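Long-range contact in chromosome replication initiation protein (Geobacillus kaustophilus, PDB 2VN2), which probably takes part in initiating chromosome replication as a primosome component, the fragment here being its N-terminal domain: residues I15-L20 / L37-Q42. Sequence-based numbering, arbitrary orientation.
Sequences IAVPKL and LLLHMQ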
loop_
_atom_site.group_PDB
_atom_site.type_symbol
_atom_site.label_atom_id
_atom_site.label_comp_id
_atom_site.label_asym_id
_atom_site.label_seq_id
_atom_site.Cartn_x
_atom_site.Cartn_y
_atom_site.Cartn_z
ATOM N N ILE A 15 -2.811 -2.433 -4.034
ATOM C CA ILE A 15 -3.911 -2.227 -3.077
ATOM C C ILE A 15 -3.229 -2.381 -1.699
ATOM O O ILE A 15 -2.409 -3.306 -1.487
ATOM C CB ILE A 15 -5.130 -3.172 -3.412
ATOM C CG1 ILE A 15 -6.223 -2.378 -4.129
ATOM C CG2 ILE A 15 -5.963 -3.673 -2.239
ATOM C CD1 ILE A 15 -6.267 -2.617 -5.615
ATOM N N ALA A 16 -3.435 -1.396 -0.822
ATOM C CA ALA A 16 -2.883 -1.439 0.515
ATOM C C ALA A 16 -3.941 -2.099 1.376
ATOM O O ALA A 16 -5.030 -1.492 1.518
ATOM C CB ALA A 16 -2.588 -0.064 1.029
ATOM N N VAL A 17 -3.647 -3.310 1.908
ATOM C CA VAL A 17 -4.569 -4.039 2.718
ATOM C C VAL A 17 -4.224 -3.821 4.198
ATOM O O VAL A 17 -3.209 -4.315 4.692
ATOM C CB VAL A 17 -4.467 -5.505 2.407
ATOM C CG1 VAL A 17 -5.283 -6.358 3.371
ATOM C CG2 VAL A 17 -4.995 -5.748 0.966
ATOM N N PRO A 18 -5.090 -3.105 4.945
ATOM C CA PRO A 18 -4.701 -2.877 6.328
ATOM C C PRO A 18 -4.525 -4.146 7.131
ATOM O O PRO A 18 -5.353 -4.990 7.092
ATOM C CB PRO A 18 -5.881 -2.064 6.947
ATOM C CG PRO A 18 -6.743 -1.596 5.634
ATOM C CD PRO A 18 -6.383 -2.497 4.524
ATOM N N LYS A 19 -3.468 -4.210 7.902
ATOM C CA LYS A 19 -3.176 -5.253 8.810
ATOM C C LYS A 19 -4.175 -5.484 9.908
ATOM O O LYS A 19 -4.286 -6.608 10.397
ATOM C CB LYS A 19 -1.801 -5.021 9.412
ATOM C CG LYS A 19 -0.697 -5.436 8.448
ATOM C CD LYS A 19 0.712 -5.133 9.008
ATOM C CE LYS A 19 1.686 -5.283 7.862
ATOM N NZ LYS A 19 3.026 -5.156 8.256
ATOM N N LEU A 20 -4.904 -4.434 10.270
ATOM C CA LEU A 20 -5.979 -4.538 11.217
ATOM C C LEU A 20 -7.164 -5.265 10.578
ATOM O O LEU A 20 -7.802 -6.047 11.240
ATOM C CB LEU A 20 -6.415 -3.123 11.652
ATOM C CG LEU A 20 -5.475 -2.298 12.500
ATOM C CD1 LEU A 20 -6.163 -0.891 12.672
ATOM C CD2 LEU A 20 -5.217 -2.975 13.876
ATOM N N LEU A 37 -13.288 -10.282 -2.071
ATOM C CA LEU A 37 -14.318 -9.520 -2.822
ATOM C C LEU A 37 -14.175 -8.013 -2.491
ATOM O O LEU A 37 -14.218 -7.163 -3.382
ATOM C CB LEU A 37 -15.779 -10.045 -2.581
ATOM C CG LEU A 37 -16.927 -9.247 -3.295
ATOM C CD1 LEU A 37 -18.169 -10.012 -3.266
ATOM C CD2 LEU A 37 -17.246 -7.946 -2.493
ATOM N N LEU A 38 -13.992 -7.698 -1.227
ATOM C CA LEU A 38 -13.792 -6.314 -0.729
ATOM C C LEU A 38 -12.559 -5.675 -1.402
ATOM O O LEU A 38 -12.557 -4.470 -1.796
ATOM C CB LEU A 38 -13.589 -6.398 0.828
ATOM C CG LEU A 38 -14.875 -6.671 1.610
ATOM C CD1 LEU A 38 -14.602 -6.730 3.129
ATOM C CD2 LEU A 38 -16.090 -5.707 1.234
ATOM N N LEU A 39 -11.487 -6.481 -1.535
ATOM C CA LEU A 39 -10.205 -6.027 -2.272
ATOM C C LEU A 39 -10.579 -5.793 -3.647
ATOM O O LEU A 39 -10.215 -4.735 -4.167
ATOM C CB LEU A 39 -9.087 -7.107 -2.279
ATOM C CG LEU A 39 -8.211 -7.178 -0.991
ATOM C CD1 LEU A 39 -8.820 -6.637 0.346
ATOM C CD2 LEU A 39 -7.448 -8.554 -0.740
ATOM N N HIS A 40 -11.297 -6.749 -4.323
ATOM C CA HIS A 40 -11.665 -6.343 -5.756
ATOM C C HIS A 40 -12.501 -5.023 -5.773
ATOM O O HIS A 40 -12.261 -4.191 -6.650
ATOM C CB HIS A 40 -12.364 -7.370 -6.613
ATOM C CG HIS A 40 -11.573 -8.608 -6.889
ATOM N ND1 HIS A 40 -10.557 -8.670 -7.812
ATOM C CD2 HIS A 40 -11.662 -9.844 -6.350
ATOM C CE1 HIS A 40 -10.050 -9.889 -7.828
ATOM N NE2 HIS A 40 -10.705 -10.616 -6.946
ATOM N N MET A 41 -13.482 -4.844 -4.871
ATOM C CA MET A 41 -14.237 -3.587 -4.859
ATOM C C MET A 41 -13.346 -2.451 -4.609
ATOM O O MET A 41 -13.487 -1.526 -5.302
ATOM C CB MET A 41 -15.381 -3.447 -3.862
ATOM C CG MET A 41 -16.607 -4.483 -4.056
ATOM S SD MET A 41 -17.715 -4.569 -2.544
ATOM C CE MET A 41 -17.632 -2.871 -2.208
ATOM N N GLN A 42 -12.428 -2.504 -3.646
ATOM C CA GLN A 42 -11.494 -1.358 -3.436
ATOM C C GLN A 42 -10.788 -0.966 -4.752
ATOM O O GLN A 42 -10.684 0.193 -5.132
ATOM C CB GLN A 42 -10.452 -1.655 -2.375
ATOM C CG GLN A 42 -9.564 -0.432 -2.051
ATOM C CD GLN A 42 -8.349 -0.823 -1.192
ATOM O OE1 GLN A 42 -8.372 -1.865 -0.433
ATOM N NE2 GLN A 42 -7.226 -0.032 -1.334
#
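The side-chain amide of Q42 is the flat group of this contact, and I15 lies over one face of it. The pair sits where strand 14-18 meets helix 32-45 of the winged-helix fold, a member of the HTH clan. I15 CG1 sits above the plane, 3.9 Å from Q42 CD. I15 CG2 lies over the same face, nearer the oxygen, at 3.5 Å from Q42 OE1. No atom of 15-20 packs on the opposite face. A16 O stands close to the amide plane, off the side between OE1 and NE2. A16 O is 3.9 Å from Q42 NE2, too long for a hydrogen bond. The NE2 hydrogen bond goes instead to E46, just past the end of helix 32-45. That bond helps fix the turn of the amide.

Helix 32-45 is the first helix of the winged-helix core, and 82-83 with 97-98 form the wing. Strand 14-18 is added before this core. It pairs antiparallel with a strand of a second subunit, so the contact joins the strand shared with that subunit to the winged-helix body. K19 NZ also makes a salt bridge to E46 of that second subunit.

Q42 CG is anti to the backbone N (chi1 -175°), and the extended chain beyond it slides past I15 in the opposite direction. With an alanine here, CG1 and CG2 of I15 would probably lose their cover and E46 its amide partner.

V17 and L39 cross at about a right angle. V17 CG2 nestles against the branched end of L39, at 4.0 Å from L39 CD1 and 4.1 Å from L39 CD2.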